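Local coordinates for protein glycoside hydrolase, GH17 family (Formosa sp. Hel1_33_131, PDB 6FCG) that probably hydrolyses internal beta-1,3-glucosidic bonds of laminarin, the storage glucan of marine microalgae, as an endo-acting laminarinase, at residues 50-55 and 81-86; 70-75 and 104-109; 114-119 and 160-165; 304-309 and 345-350. All coordinates share one frame; numbering follows the deposited sequence.

Interaction 1. Residues 50-55 and 81-86; sequences LAISYG and MNIRIL
In the beta-alpha-beta unit that opens the TIM barrel, strand 50-53 runs parallel to strand 83-87, Ala51 pairing with Ile85 and Ile52 with Leu86. Leu50 O starts the pairing by accepting Arg84 N at 2.9 Å, a nearly straight bond (162°) lying in the carbonyl plane; Ile85 N adds a weak bond to the same oxygen. Further along, Ile52 N donates to Ile85 O at 3.2 Å. On the face that looks into the barrel, the methyl of Ala51 (CB) meets Ile85 CG2 at 3.6 Å, a small residue suiting a place where Phe348 closes in from the barrel interior. Ile52 and Leu86 share the other face, Ile52 CG2 lying 4.0 Å from Leu86 CB; Ile52 also meets Ile83 nearly perpendicularly, CG2 against CG2 at 3.6 Å and CD1 against CD1 at 3.9 Å. With chi1 at -54°, Ile83 holds CG2 anti to its backbone N, which aims that branch at Ile52. Beyond the strand, Tyr54 CB rests on Leu86 CB at 4.0 Å, while its ring runs on to the hydroxyl bonded by Asp74 of helix 68-80. Arg84 turns its guanidinium back to Ile83 O and His79 O. No charged pair bridges the two segments: backbone bonds fix the register, and branched aliphatic groups fill the space around them without needing polar partners.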
loop_
_atom_site.group_PDB
_atom_site.type_symbol
_atom_site.label_atom_id
_atom_site.label_comp_id
_atom_site.label_asym_id
_atom_site.label_seq_id
_atom_site.Cartn_x
_atom_site.Cartn_y
_atom_site.Cartn_z
ATOM N N LEU A 50 -11.478 -30.305 35.475
ATOM C CA LEU A 50 -11.134 -29.326 34.421
ATOM C C LEU A 50 -10.776 -30.039 33.130
ATOM O O LEU A 50 -10.080 -31.062 33.155
ATOM C CB LEU A 50 -9.954 -28.436 34.812
ATOM C CG LEU A 50 -10.201 -27.394 35.913
ATOM C CD1 LEU A 50 -8.915 -26.629 36.213
ATOM C CD2 LEU A 50 -11.334 -26.427 35.592
ATOM N N ALA A 51 -11.291 -29.501 32.023
ATOM C CA ALA A 51 -11.118 -30.078 30.695
ATOM C C ALA A 51 -10.092 -29.304 29.884
ATOM O O ALA A 51 -9.831 -28.129 30.176
ATOM C CB ALA A 51 -12.448 -30.087 29.964
ATOM N N ILE A 52 -9.552 -29.973 28.864
ATOM C CA ILE A 52 -8.609 -29.387 27.924
ATOM C C ILE A 52 -8.686 -30.118 26.585
ATOM O O ILE A 52 -8.921 -31.321 26.556
ATOM C CB ILE A 52 -7.167 -29.439 28.498
ATOM C CG1 ILE A 52 -6.227 -28.464 27.801
ATOM C CG2 ILE A 52 -6.550 -30.825 28.417
ATOM C CD1 ILE A 52 -5.409 -27.633 28.767
ATOM N N SER A 53 -8.422 -29.414 25.488
ATOM C CA SER A 53 -8.129 -30.067 24.209
ATOM C C SER A 53 -6.647 -30.498 24.175
ATOM O O SER A 53 -5.754 -29.713 24.590
ATOM C CB SER A 53 -8.469 -29.148 23.038
ATOM O OG SER A 53 -9.870 -28.993 22.925
ATOM N N TYR A 54 -6.368 -31.716 23.699
ATOM C CA TYR A 54 -5.000 -32.263 23.758
ATOM C C TYR A 54 -4.509 -32.958 22.494
ATOM O O TYR A 54 -5.205 -33.760 21.866
ATOM C CB TYR A 54 -4.834 -33.214 24.953
ATOM C CG TYR A 54 -3.491 -33.922 24.975
ATOM C CD1 TYR A 54 -2.368 -33.291 25.449
ATOM C CD2 TYR A 54 -3.338 -35.202 24.447
ATOM C CE1 TYR A 54 -1.125 -33.916 25.438
ATOM C CE2 TYR A 54 -2.108 -35.836 24.427
ATOM C CZ TYR A 54 -1.007 -35.184 24.917
ATOM O OH TYR A 54 0.199 -35.839 24.911
ATOM N N GLY A 55 -3.273 -32.619 22.145
ATOM C CA GLY A 55 -2.478 -33.363 21.207
ATOM C C GLY A 55 -1.058 -33.373 21.728
ATOM O O GLY A 55 -0.578 -32.378 22.302
ATOM N N MET A 81 -1.576 -30.230 37.026
ATOM C CA MET A 81 -2.375 -29.005 36.854
ATOM C C MET A 81 -3.863 -29.099 37.177
ATOM O O MET A 81 -4.568 -28.128 36.969
ATOM C CB MET A 81 -2.372 -28.638 35.382
ATOM C CG MET A 81 -1.389 -27.619 34.921
ATOM S SD MET A 81 -1.703 -27.373 33.155
ATOM C CE MET A 81 -3.216 -26.390 33.268
ATOM N N ASN A 82 -4.353 -30.240 37.643
ATOM C CA ASN A 82 -5.805 -30.483 37.858
ATOM C C ASN A 82 -6.646 -30.714 36.619
ATOM O O ASN A 82 -7.871 -30.669 36.696
ATOM C CB ASN A 82 -6.484 -29.407 38.702
ATOM C CG ASN A 82 -5.990 -29.400 40.103
ATOM O OD1 ASN A 82 -6.135 -30.390 40.811
ATOM N ND2 ASN A 82 -5.396 -28.289 40.526
ATOM N N ILE A 83 -6.017 -31.003 35.488
ATOM C CA ILE A 83 -6.787 -31.427 34.315
ATOM C C ILE A 83 -7.201 -32.868 34.583
ATOM O O ILE A 83 -6.360 -33.699 34.939
ATOM C CB ILE A 83 -5.957 -31.361 33.006
ATOM C CG1 ILE A 83 -5.329 -29.969 32.768
ATOM C CG2 ILE A 83 -6.775 -31.821 31.822
ATOM C CD1 ILE A 83 -6.259 -28.852 32.416
ATOM N N ARG A 84 -8.483 -33.165 34.406
ATOM C CA ARG A 84 -9.000 -34.532 34.559
ATOM C C ARG A 84 -9.716 -35.102 33.361
ATOM O O ARG A 84 -10.073 -36.282 33.356
ATOM C CB ARG A 84 -9.943 -34.596 35.771
ATOM C CG ARG A 84 -9.296 -34.291 37.122
ATOM C CD ARG A 84 -8.276 -35.364 37.508
ATOM N NE ARG A 84 -7.603 -35.055 38.762
ATOM C CZ ARG A 84 -6.447 -34.412 38.888
ATOM N NH1 ARG A 84 -5.759 -33.973 37.829
ATOM N NH2 ARG A 84 -5.968 -34.204 40.108
ATOM N N ILE A 85 -9.988 -34.291 32.350
ATOM C CA ILE A 85 -10.577 -34.837 31.124
ATOM C C ILE A 85 -9.962 -34.176 29.910
ATOM O O ILE A 85 -9.734 -32.963 29.891
ATOM C CB ILE A 85 -12.129 -34.781 31.141
ATOM C CG1 ILE A 85 -12.686 -35.347 29.856
ATOM C CG2 ILE A 85 -12.640 -33.362 31.377
ATOM C CD1 ILE A 85 -14.132 -35.758 29.966
ATOM N N LEU A 86 -9.614 -34.991 28.921
ATOM C CA LEU A 86 -9.093 -34.448 27.686
ATOM C C LEU A 86 -9.905 -34.860 26.476
ATOM O O LEU A 86 -10.726 -35.760 26.531
ATOM C CB LEU A 86 -7.573 -34.626 27.542
ATOM C CG LEU A 86 -6.984 -35.955 27.854
ATOM C CD1 LEU A 86 -6.939 -36.822 26.622
ATOM C CD2 LEU A 86 -5.568 -35.813 28.341
#

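Interaction 2. Residues 70-75 and 104-109; sequences ELKEDM and RELKNE
Lys72 and Leu106 run antiparallel, side by side, with Lys72 CG 4.0 Å from Leu106 CG and Lys72 CE 3.9 Å from Leu106 CD2. A bend at chi3 (78°) turns CE and NZ out of the line of the chain, which keeps CE against the leucine and brings NZ to two carboxylates of the opposite helix. Glu105 comes in perpendicular to the lysine and presents OE2, 2.8 Å from Lys72 NZ and met nearly end-on along its C-O bond. Glu109 approaches from the direction opposed to the lysine; its OE1 lies 2.9 Å from Lys72 NZ, which sits on the syn side and 23° out of the carboxylate plane. Being four residues apart, the two glutamates project from the same side of their helix and can share one cation, which would ease their mutual repulsion. Deeper in, Leu106 also lies across Met75, its CD1 resting against Met75 CB. Long flexible chains suit this place, for the segment axes stay 10.7 Å apart and cross at -63°. Helices 68-80 and 95-109 lie next to each other outside the barrel; Ala102 and Ile103 extend their apolar seam, and Met75 reaches Leu86 of the strand beneath.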
loop_
_atom_site.group_PDB
_atom_site.type_symbol
_atom_site.label_atom_id
_atom_site.label_comp_id
_atom_site.label_asym_id
_atom_site.label_seq_id
_atom_site.Cartn_x
_atom_site.Cartn_y
_atom_site.Cartn_z
ATOM N N GLU A 70 6.409 -40.716 25.782
ATOM C CA GLU A 70 6.195 -39.264 25.585
ATOM C C GLU A 70 4.800 -38.788 26.025
ATOM O O GLU A 70 4.662 -37.789 26.739
ATOM C CB GLU A 70 6.481 -38.858 24.142
ATOM C CG GLU A 70 7.954 -38.914 23.775
ATOM C CD GLU A 70 8.245 -38.727 22.276
ATOM O OE1 GLU A 70 7.439 -39.122 21.410
ATOM O OE2 GLU A 70 9.311 -38.172 21.949
ATOM N N LEU A 71 3.782 -39.547 25.667
ATOM C CA LEU A 71 2.427 -39.226 26.097
ATOM C C LEU A 71 2.246 -39.264 27.615
ATOM O O LEU A 71 1.498 -38.453 28.160
ATOM C CB LEU A 71 1.415 -40.141 25.419
ATOM C CG LEU A 71 1.381 -40.053 23.876
ATOM C CD1 LEU A 71 0.589 -41.227 23.316
ATOM C CD2 LEU A 71 0.828 -38.722 23.404
ATOM N N LYS A 72 2.934 -40.174 28.296
ATOM C CA LYS A 72 2.862 -40.251 29.750
ATOM C C LYS A 72 3.452 -39.020 30.415
ATOM O O LYS A 72 2.894 -38.517 31.381
ATOM C CB LYS A 72 3.568 -41.498 30.280
ATOM C CG LYS A 72 2.804 -42.780 30.030
ATOM C CD LYS A 72 3.654 -44.018 30.227
ATOM C CE LYS A 72 3.844 -44.355 31.694
ATOM N NZ LYS A 72 4.404 -45.730 31.792
ATOM N N GLU A 73 4.558 -38.528 29.873
ATOM C CA GLU A 73 5.109 -37.237 30.286
ATOM C C GLU A 73 4.010 -36.151 30.299
ATOM O O GLU A 73 3.810 -35.475 31.311
ATOM C CB GLU A 73 6.273 -36.826 29.383
ATOM C CG GLU A 73 7.561 -37.622 29.564
ATOM C CD GLU A 73 8.669 -37.273 28.565
ATOM O OE1 GLU A 73 8.380 -36.838 27.426
ATOM O OE2 GLU A 73 9.862 -37.405 28.927
ATOM N N ASP A 74 3.251 -36.050 29.203
ATOM C CA ASP A 74 2.180 -35.043 29.080
ATOM C C ASP A 74 1.073 -35.254 30.079
ATOM O O ASP A 74 0.594 -34.311 30.715
ATOM C CB ASP A 74 1.579 -35.037 27.666
ATOM C CG ASP A 74 2.552 -34.572 26.617
ATOM O OD1 ASP A 74 3.673 -34.154 26.980
ATOM O OD2 ASP A 74 2.246 -34.641 25.405
ATOM N N MET A 75 0.658 -36.500 30.207
ATOM C CA MET A 75 -0.400 -36.832 31.135
ATOM C C MET A 75 -0.021 -36.442 32.551
ATOM O O MET A 75 -0.867 -35.910 33.278
ATOM C CB MET A 75 -0.737 -38.323 31.081
ATOM C CG MET A 75 -1.351 -38.852 29.793
ATOM S SD MET A 75 -2.810 -38.014 29.178
ATOM C CE MET A 75 -2.072 -36.847 28.005
ATOM N N ARG A 104 -3.828 -45.841 30.768
ATOM C CA ARG A 104 -3.972 -47.141 31.422
ATOM C C ARG A 104 -2.708 -47.520 32.185
ATOM O O ARG A 104 -2.801 -47.875 33.370
ATOM C CB ARG A 104 -4.358 -48.245 30.462
ATOM C CG ARG A 104 -4.539 -49.575 31.180
ATOM C CD ARG A 104 -4.965 -50.716 30.281
ATOM N NE ARG A 104 -6.359 -50.839 29.792
ATOM C CZ ARG A 104 -7.500 -50.348 30.316
ATOM N NH1 ARG A 104 -7.569 -49.571 31.434
ATOM N NH2 ARG A 104 -8.627 -50.640 29.660
ATOM N N GLU A 105 -1.538 -47.399 31.562
ATOM C CA GLU A 105 -0.288 -47.649 32.279
ATOM C C GLU A 105 -0.143 -46.796 33.539
ATOM O O GLU A 105 0.227 -47.315 34.596
ATOM C CB GLU A 105 0.934 -47.441 31.393
ATOM C CG GLU A 105 1.201 -48.600 30.440
ATOM C CD GLU A 105 2.514 -48.446 29.677
ATOM O OE1 GLU A 105 2.603 -48.960 28.542
ATOM O OE2 GLU A 105 3.462 -47.804 30.205
ATOM N N LEU A 106 -0.449 -45.499 33.444
ATOM C CA LEU A 106 -0.347 -44.621 34.611
ATOM C C LEU A 106 -1.340 -44.955 35.732
ATOM O O LEU A 106 -1.030 -44.752 36.890
ATOM C CB LEU A 106 -0.503 -43.146 34.258
ATOM C CG LEU A 106 0.511 -42.502 33.337
ATOM C CD1 LEU A 106 -0.082 -41.301 32.647
ATOM C CD2 LEU A 106 1.791 -42.079 34.057
ATOM N N LYS A 107 -2.522 -45.444 35.380
ATOM C CA LYS A 107 -3.491 -45.888 36.378
ATOM C C LYS A 107 -3.070 -47.208 37.079
ATOM O O LYS A 107 -3.390 -47.400 38.245
ATOM C CB LYS A 107 -4.909 -46.032 35.777
ATOM C CG LYS A 107 -5.450 -44.728 35.220
ATOM C CD LYS A 107 -6.907 -44.731 34.791
ATOM C CE LYS A 107 -7.862 -45.584 35.589
ATOM N NZ LYS A 107 -9.247 -45.180 35.251
ATOM N N ASN A 108 -2.348 -48.079 36.375
ATOM C CA ASN A 108 -1.762 -49.262 36.997
ATOM C C ASN A 108 -0.594 -48.918 37.912
ATOM O O ASN A 108 -0.434 -49.571 38.931
ATOM C CB ASN A 108 -1.284 -50.262 35.958
ATOM C CG ASN A 108 -2.407 -50.779 35.069
ATOM O OD1 ASN A 108 -3.549 -50.785 35.453
ATOM N ND2 ASN A 108 -2.060 -51.259 33.867
ATOM N N GLU A 109 0.193 -47.899 37.558
ATOM C CA GLU A 109 1.307 -47.422 38.393
ATOM C C GLU A 109 0.849 -46.733 39.656
ATOM O O GLU A 109 1.503 -46.817 40.685
ATOM C CB GLU A 109 2.219 -46.449 37.632
ATOM C CG GLU A 109 3.144 -47.134 36.642
ATOM C CD GLU A 109 3.888 -46.150 35.694
ATOM O OE1 GLU A 109 4.215 -46.531 34.528
ATOM O OE2 GLU A 109 4.178 -45.000 36.119
#

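Interaction 3. Residues 114-119 and 160-165; sequences EMYMMV and IVKVIA
Tyr116 lies against the aliphatic chain of Lys162, which crosses it obliquely and brings CE to 3.7 Å from Tyr116 CD1. The ring edge near CB lies against Ile160 O, in plane, and the hydroxyl donates to the anti lone pair of Glu114 OE2 at 2.8 Å, which holds that end of the tyrosine. Lysine suits its place because it supplies methylenes to the ring while its ammonium group goes on to Pro158 O and Val38 O. Between the parallel strands, Met117 N donates to Ile160 O and Lys162 N to Met117 O; Val119 N then bonds Val163 O at 2.8 Å, and Ala165 N bonds Val119 O at 2.9 Å in an almost straight bond (170°). The register shifts by one residue after the pair Met117 and Val161, a beta bulge, so that Met118 pairs with Val163. Met118 is fully extended, CG anti to the backbone N (chi1 177°), and so spans two residues of the other strand: its CG touches Val163 CG1 at 3.7 Å and its CE touches Ala165 CB at 3.7 Å. On the face turned to the helices, Val119 CG2 packs on Val161 CG2 at 3.8 Å, while Ile160 CG2 reaches Met117 CB. Leu100 of helix 95-109 touches both Met117 and Ile160. Parallel neighbours with one apolar face toward the barrel interior and another toward the helices are typical of the TIM barrel, here its third and fourth strands.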
loop_
_atom_site.group_PDB
_atom_site.type_symbol
_atom_site.label_atom_id
_atom_site.label_comp_id
_atom_site.label_asym_id
_atom_site.label_seq_id
_atom_site.Cartn_x
_atom_site.Cartn_y
_atom_site.Cartn_z
ATOM N N GLU A 114 -6.082 -40.317 37.703
ATOM C CA GLU A 114 -7.433 -40.193 37.174
ATOM C C GLU A 114 -7.352 -39.271 35.937
ATOM O O GLU A 114 -6.871 -38.144 36.029
ATOM C CB GLU A 114 -8.305 -39.598 38.270
ATOM C CG GLU A 114 -9.806 -39.713 38.088
ATOM C CD GLU A 114 -10.615 -38.936 39.146
ATOM O OE1 GLU A 114 -10.072 -38.007 39.822
ATOM O OE2 GLU A 114 -11.823 -39.257 39.316
ATOM N N MET A 115 -7.684 -39.796 34.757
ATOM C CA MET A 115 -7.774 -38.987 33.542
ATOM C C MET A 115 -8.858 -39.595 32.690
ATOM O O MET A 115 -8.845 -40.803 32.461
ATOM C CB MET A 115 -6.449 -38.958 32.758
ATOM C CG MET A 115 -6.420 -37.933 31.623
ATOM S SD MET A 115 -6.451 -36.216 32.179
ATOM C CE MET A 115 -4.811 -36.060 32.873
ATOM N N TYR A 116 -9.777 -38.766 32.212
ATOM C CA TYR A 116 -10.860 -39.204 31.333
ATOM C C TYR A 116 -10.720 -38.629 29.948
ATOM O O TYR A 116 -9.953 -37.690 29.727
ATOM C CB TYR A 116 -12.175 -38.785 31.924
ATOM C CG TYR A 116 -12.342 -39.340 33.304
ATOM C CD1 TYR A 116 -12.619 -40.685 33.503
ATOM C CD2 TYR A 116 -12.178 -38.532 34.415
ATOM C CE1 TYR A 116 -12.756 -41.201 34.771
ATOM C CE2 TYR A 116 -12.325 -39.039 35.693
ATOM C CZ TYR A 116 -12.626 -40.368 35.869
ATOM O OH TYR A 116 -12.744 -40.855 37.146
ATOM N N MET A 117 -11.427 -39.225 29.000
ATOM C CA MET A 117 -11.307 -38.846 27.592
ATOM C C MET A 117 -12.631 -38.661 26.864
ATOM O O MET A 117 -13.539 -39.471 26.992
ATOM C CB MET A 117 -10.477 -39.865 26.837
ATOM C CG MET A 117 -10.128 -39.423 25.415
ATOM S SD MET A 117 -8.830 -40.370 24.538
ATOM C CE MET A 117 -7.583 -40.511 25.801
ATOM N N MET A 118 -12.710 -37.559 26.110
ATOM C CA MET A 118 -13.729 -37.294 25.076
ATOM C C MET A 118 -13.099 -37.685 23.758
ATOM O O MET A 118 -12.172 -37.024 23.322
ATOM C CB MET A 118 -14.083 -35.815 25.086
ATOM C CG MET A 118 -15.078 -35.357 24.025
ATOM S SD MET A 118 -15.297 -33.552 24.045
ATOM C CE MET A 118 -16.269 -33.368 22.564
ATOM N N VAL A 119 -13.546 -38.794 23.153
ATOM C CA VAL A 119 -12.921 -39.326 21.935
ATOM C C VAL A 119 -13.622 -38.799 20.713
ATOM O O VAL A 119 -14.822 -38.945 20.560
ATOM C CB VAL A 119 -12.933 -40.844 21.878
ATOM C CG1 VAL A 119 -12.465 -41.347 20.521
ATOM C CG2 VAL A 119 -12.031 -41.410 22.940
ATOM N N ILE A 160 -12.044 -44.938 31.076
ATOM C CA ILE A 160 -11.420 -43.688 30.663
ATOM C C ILE A 160 -12.315 -42.920 29.696
ATOM O O ILE A 160 -12.562 -41.728 29.894
ATOM C CB ILE A 160 -10.063 -43.962 29.996
ATOM C CG1 ILE A 160 -9.115 -44.633 30.988
ATOM C CG2 ILE A 160 -9.425 -42.659 29.487
ATOM C CD1 ILE A 160 -7.925 -45.289 30.325
ATOM N N VAL A 161 -12.773 -43.595 28.639
ATOM C CA VAL A 161 -13.609 -42.979 27.598
ATOM C C VAL A 161 -15.020 -42.719 28.132
ATOM O O VAL A 161 -15.767 -43.662 28.394
ATOM C CB VAL A 161 -13.681 -43.872 26.343
ATOM C CG1 VAL A 161 -14.642 -43.298 25.314
ATOM C CG2 VAL A 161 -12.299 -44.029 25.741
ATOM N N LYS A 162 -15.365 -41.450 28.291
ATOM C CA LYS A 162 -16.690 -41.046 28.764
ATOM C C LYS A 162 -17.592 -40.391 27.728
ATOM O O LYS A 162 -18.777 -40.236 27.982
ATOM C CB LYS A 162 -16.531 -40.080 29.925
ATOM C CG LYS A 162 -15.737 -40.654 31.066
ATOM C CD LYS A 162 -16.445 -41.844 31.713
ATOM C CE LYS A 162 -15.476 -42.754 32.448
ATOM N NZ LYS A 162 -16.156 -44.034 32.711
ATOM N N VAL A 163 -17.031 -39.997 26.586
ATOM C CA VAL A 163 -17.780 -39.318 25.529
ATOM C C VAL A 163 -17.222 -39.735 24.180
ATOM O O VAL A 163 -16.008 -39.862 24.001
ATOM C CB VAL A 163 -17.700 -37.761 25.669
ATOM C CG1 VAL A 163 -18.374 -37.045 24.480
ATOM C CG2 VAL A 163 -18.323 -37.257 26.963
ATOM N N ILE A 164 -18.132 -39.951 23.228
ATOM C CA ILE A 164 -17.763 -39.977 21.816
ATOM C C ILE A 164 -18.376 -38.761 21.126
ATOM O O ILE A 164 -19.561 -38.534 21.229
ATOM C CB ILE A 164 -18.194 -41.248 21.123
ATOM C CG1 ILE A 164 -17.517 -42.449 21.771
ATOM C CG2 ILE A 164 -17.815 -41.184 19.644
ATOM C CD1 ILE A 164 -17.933 -43.794 21.212
ATOM N N ALA A 165 -17.535 -38.003 20.434
ATOM C CA ALA A 165 -17.957 -36.871 19.614
ATOM C C ALA A 165 -17.935 -37.266 18.152
ATOM O O ALA A 165 -16.874 -37.664 17.623
ATOM C CB ALA A 165 -17.033 -35.700 19.836
#

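Interaction 4. Residues 304-309 and 345-350; sequences GETGWA and MSCFYF
Tyr349 lays its ring beneath the backbone of Thr306 to Trp308. With CG anti to the backbone N (chi1 179°), the chain leaves CB along that backbone, and Thr306 O stands over one ring face, offset toward the rim, 3.4 Å from Tyr349 CD1 and close to CG and CE1. Farther out, Tyr349 CE1 meets Gly307 CA at 3.8 Å, with CZ and OH near the same carbon, and the hydroxyl at the tip takes a weak, bent bond (131°) from Trp308 N. Thr306 O has a stronger partner too, accepting Phe350 N at 2.7 Å. Glycine fits at 307 because the bare CA lets Phe350 O come to 3.4 Å from it. Glu305 and Phe350 lie side by side, Glu305 CG 3.8 Å from Phe350 CD1, with carboxylate and ring planes 32° apart. Glu305 OE1 lies over one face of the Phe350 ring; the oxygens are held by Arg87, Tyr89 and Tyr243. Thr306 CG2 touches Cys347 SG beside helix 326-342. Glu305 lies in the C-terminal part of the seventh barrel strand, where GH17 enzymes carry their catalytic nucleophile, and an acidic group among aromatic rings and an arginine is consistent with that active site.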
loop_
_atom_site.group_PDB
_atom_site.type_symbol
_atom_site.label_atom_id
_atom_site.label_comp_id
_atom_site.label_asym_id
_atom_site.label_seq_id
_atom_site.Cartn_x
_atom_site.Cartn_y
_atom_site.Cartn_z
ATOM N N GLY A 304 -16.722 -27.086 23.779
ATOM C CA GLY A 304 -15.803 -28.053 23.214
ATOM C C GLY A 304 -14.493 -27.484 22.694
ATOM O O GLY A 304 -13.532 -28.242 22.506
ATOM N N GLU A 305 -14.466 -26.193 22.378
ATOM C CA GLU A 305 -13.255 -25.597 21.868
ATOM C C GLU A 305 -13.316 -24.077 21.945
ATOM O O GLU A 305 -14.238 -23.459 21.452
ATOM C CB GLU A 305 -12.942 -26.085 20.434
ATOM C CG GLU A 305 -11.442 -26.213 20.126
ATOM C CD GLU A 305 -11.152 -26.601 18.677
ATOM O OE1 GLU A 305 -10.626 -25.736 17.914
ATOM O OE2 GLU A 305 -11.458 -27.755 18.268
ATOM N N THR A 306 -12.311 -23.497 22.580
ATOM C CA THR A 306 -11.993 -22.081 22.423
ATOM C C THR A 306 -10.537 -21.880 22.844
ATOM O O THR A 306 -10.001 -22.675 23.607
ATOM C CB THR A 306 -12.927 -21.169 23.228
ATOM O OG1 THR A 306 -12.698 -19.809 22.842
ATOM C CG2 THR A 306 -12.685 -21.303 24.737
ATOM N N GLY A 307 -9.914 -20.820 22.358
ATOM C CA GLY A 307 -8.509 -20.578 22.615
ATOM C C GLY A 307 -8.014 -19.253 22.069
ATOM O O GLY A 307 -8.682 -18.606 21.285
ATOM N N TRP A 308 -6.829 -18.853 22.510
ATOM C CA TRP A 308 -6.235 -17.573 22.143
ATOM C C TRP A 308 -4.711 -17.737 22.016
ATOM O O TRP A 308 -4.027 -17.915 23.005
ATOM C CB TRP A 308 -6.584 -16.556 23.230
ATOM C CG TRP A 308 -6.389 -15.159 22.865
ATOM C CD1 TRP A 308 -5.189 -14.500 22.740
ATOM C CD2 TRP A 308 -7.399 -14.203 22.594
ATOM N NE1 TRP A 308 -5.402 -13.193 22.403
ATOM C CE2 TRP A 308 -6.751 -12.984 22.290
ATOM C CE3 TRP A 308 -8.786 -14.251 22.563
ATOM C CZ2 TRP A 308 -7.444 -11.827 21.976
ATOM C CZ3 TRP A 308 -9.481 -13.107 22.243
ATOM C CH2 TRP A 308 -8.808 -11.905 21.956
ATOM N N ALA A 309 -4.197 -17.682 20.791
ATOM C CA ALA A 309 -2.806 -17.994 20.540
ATOM C C ALA A 309 -1.851 -16.953 21.079
ATOM O O ALA A 309 -2.196 -15.760 21.194
ATOM C CB ALA A 309 -2.597 -18.204 19.066
ATOM N N MET A 345 -20.237 -25.325 33.055
ATOM C CA MET A 345 -19.834 -25.882 31.776
ATOM C C MET A 345 -18.389 -26.374 31.883
ATOM O O MET A 345 -17.557 -25.757 32.527
ATOM C CB MET A 345 -19.937 -24.823 30.662
ATOM C CG MET A 345 -21.338 -24.291 30.401
ATOM S SD MET A 345 -21.445 -22.876 29.270
ATOM C CE MET A 345 -23.164 -23.109 28.864
ATOM N N SER A 346 -18.114 -27.518 31.285
ATOM C CA SER A 346 -16.780 -27.879 30.887
ATOM C C SER A 346 -16.281 -26.971 29.752
ATOM O O SER A 346 -17.048 -26.478 28.913
ATOM C CB SER A 346 -16.729 -29.363 30.486
ATOM O OG SER A 346 -16.807 -30.207 31.632
ATOM N N CYS A 347 -14.989 -26.719 29.760
ATOM C CA CYS A 347 -14.346 -26.062 28.667
ATOM C C CYS A 347 -13.095 -26.846 28.283
ATOM O O CYS A 347 -12.107 -26.824 29.015
ATOM C CB CYS A 347 -13.959 -24.625 29.029
ATOM S SG CYS A 347 -13.140 -23.822 27.626
ATOM N N PHE A 348 -13.130 -27.476 27.108
ATOM C CA PHE A 348 -11.986 -28.204 26.584
ATOM C C PHE A 348 -11.101 -27.173 25.910
ATOM O O PHE A 348 -11.079 -27.059 24.696
ATOM C CB PHE A 348 -12.445 -29.292 25.623
ATOM C CG PHE A 348 -13.175 -30.439 26.304
ATOM C CD1 PHE A 348 -14.516 -30.332 26.653
ATOM C CD2 PHE A 348 -12.506 -31.618 26.610
ATOM C CE1 PHE A 348 -15.156 -31.376 27.287
ATOM C CE2 PHE A 348 -13.149 -32.659 27.226
ATOM C CZ PHE A 348 -14.481 -32.548 27.565
ATOM N N TYR A 349 -10.338 -26.433 26.708
ATOM C CA TYR A 349 -9.679 -25.243 26.238
ATOM C C TYR A 349 -8.605 -25.654 25.215
ATOM O O TYR A 349 -7.912 -26.683 25.387
ATOM C CB TYR A 349 -9.092 -24.445 27.425
ATOM C CG TYR A 349 -8.360 -23.189 26.962
ATOM C CD1 TYR A 349 -9.032 -22.023 26.795
ATOM C CD2 TYR A 349 -7.002 -23.209 26.694
ATOM C CE1 TYR A 349 -8.397 -20.896 26.357
ATOM C CE2 TYR A 349 -6.354 -22.091 26.247
ATOM C CZ TYR A 349 -7.067 -20.928 26.098
ATOM O OH TYR A 349 -6.441 -19.785 25.669
ATOM N N PHE A 350 -8.454 -24.850 24.168
ATOM C CA PHE A 350 -7.477 -25.126 23.125
ATOM C C PHE A 350 -6.203 -24.282 23.303
ATOM O O PHE A 350 -6.249 -23.038 23.127
ATOM C CB PHE A 350 -8.076 -24.889 21.745
ATOM C CG PHE A 350 -7.357 -25.630 20.685
ATOM C CD1 PHE A 350 -7.683 -26.942 20.424
ATOM C CD2 PHE A 350 -6.282 -25.067 20.025
ATOM C CE1 PHE A 350 -6.976 -27.691 19.502
ATOM C CE2 PHE A 350 -5.564 -25.812 19.091
ATOM C CZ PHE A 350 -5.917 -27.138 18.834
#

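In the fold
Interactions 1, 3 and 4 are buried and belong to the barrel wall, whereas interaction 2 is partly buried, outside it between two helices. Interactions 1 and 3 share parallel backbone pairing with mostly apolar side chains, to which interaction 3 adds a tyrosine packed on a lysine, and adjoin through Leu86 O and Met118 N. Interaction 4, near the centre of the chain, has just one strong bond across it and relies on aromatic rings; it meets interaction 1 where Ser53 bonds Tyr349 and Phe348, and interaction 3 where Met118 touches Phe348. Interaction 2 alone uses salt bridges, as its more solvent-accessible place allows. Met75, packed on Leu86 and Tyr54, joins it to interaction 1.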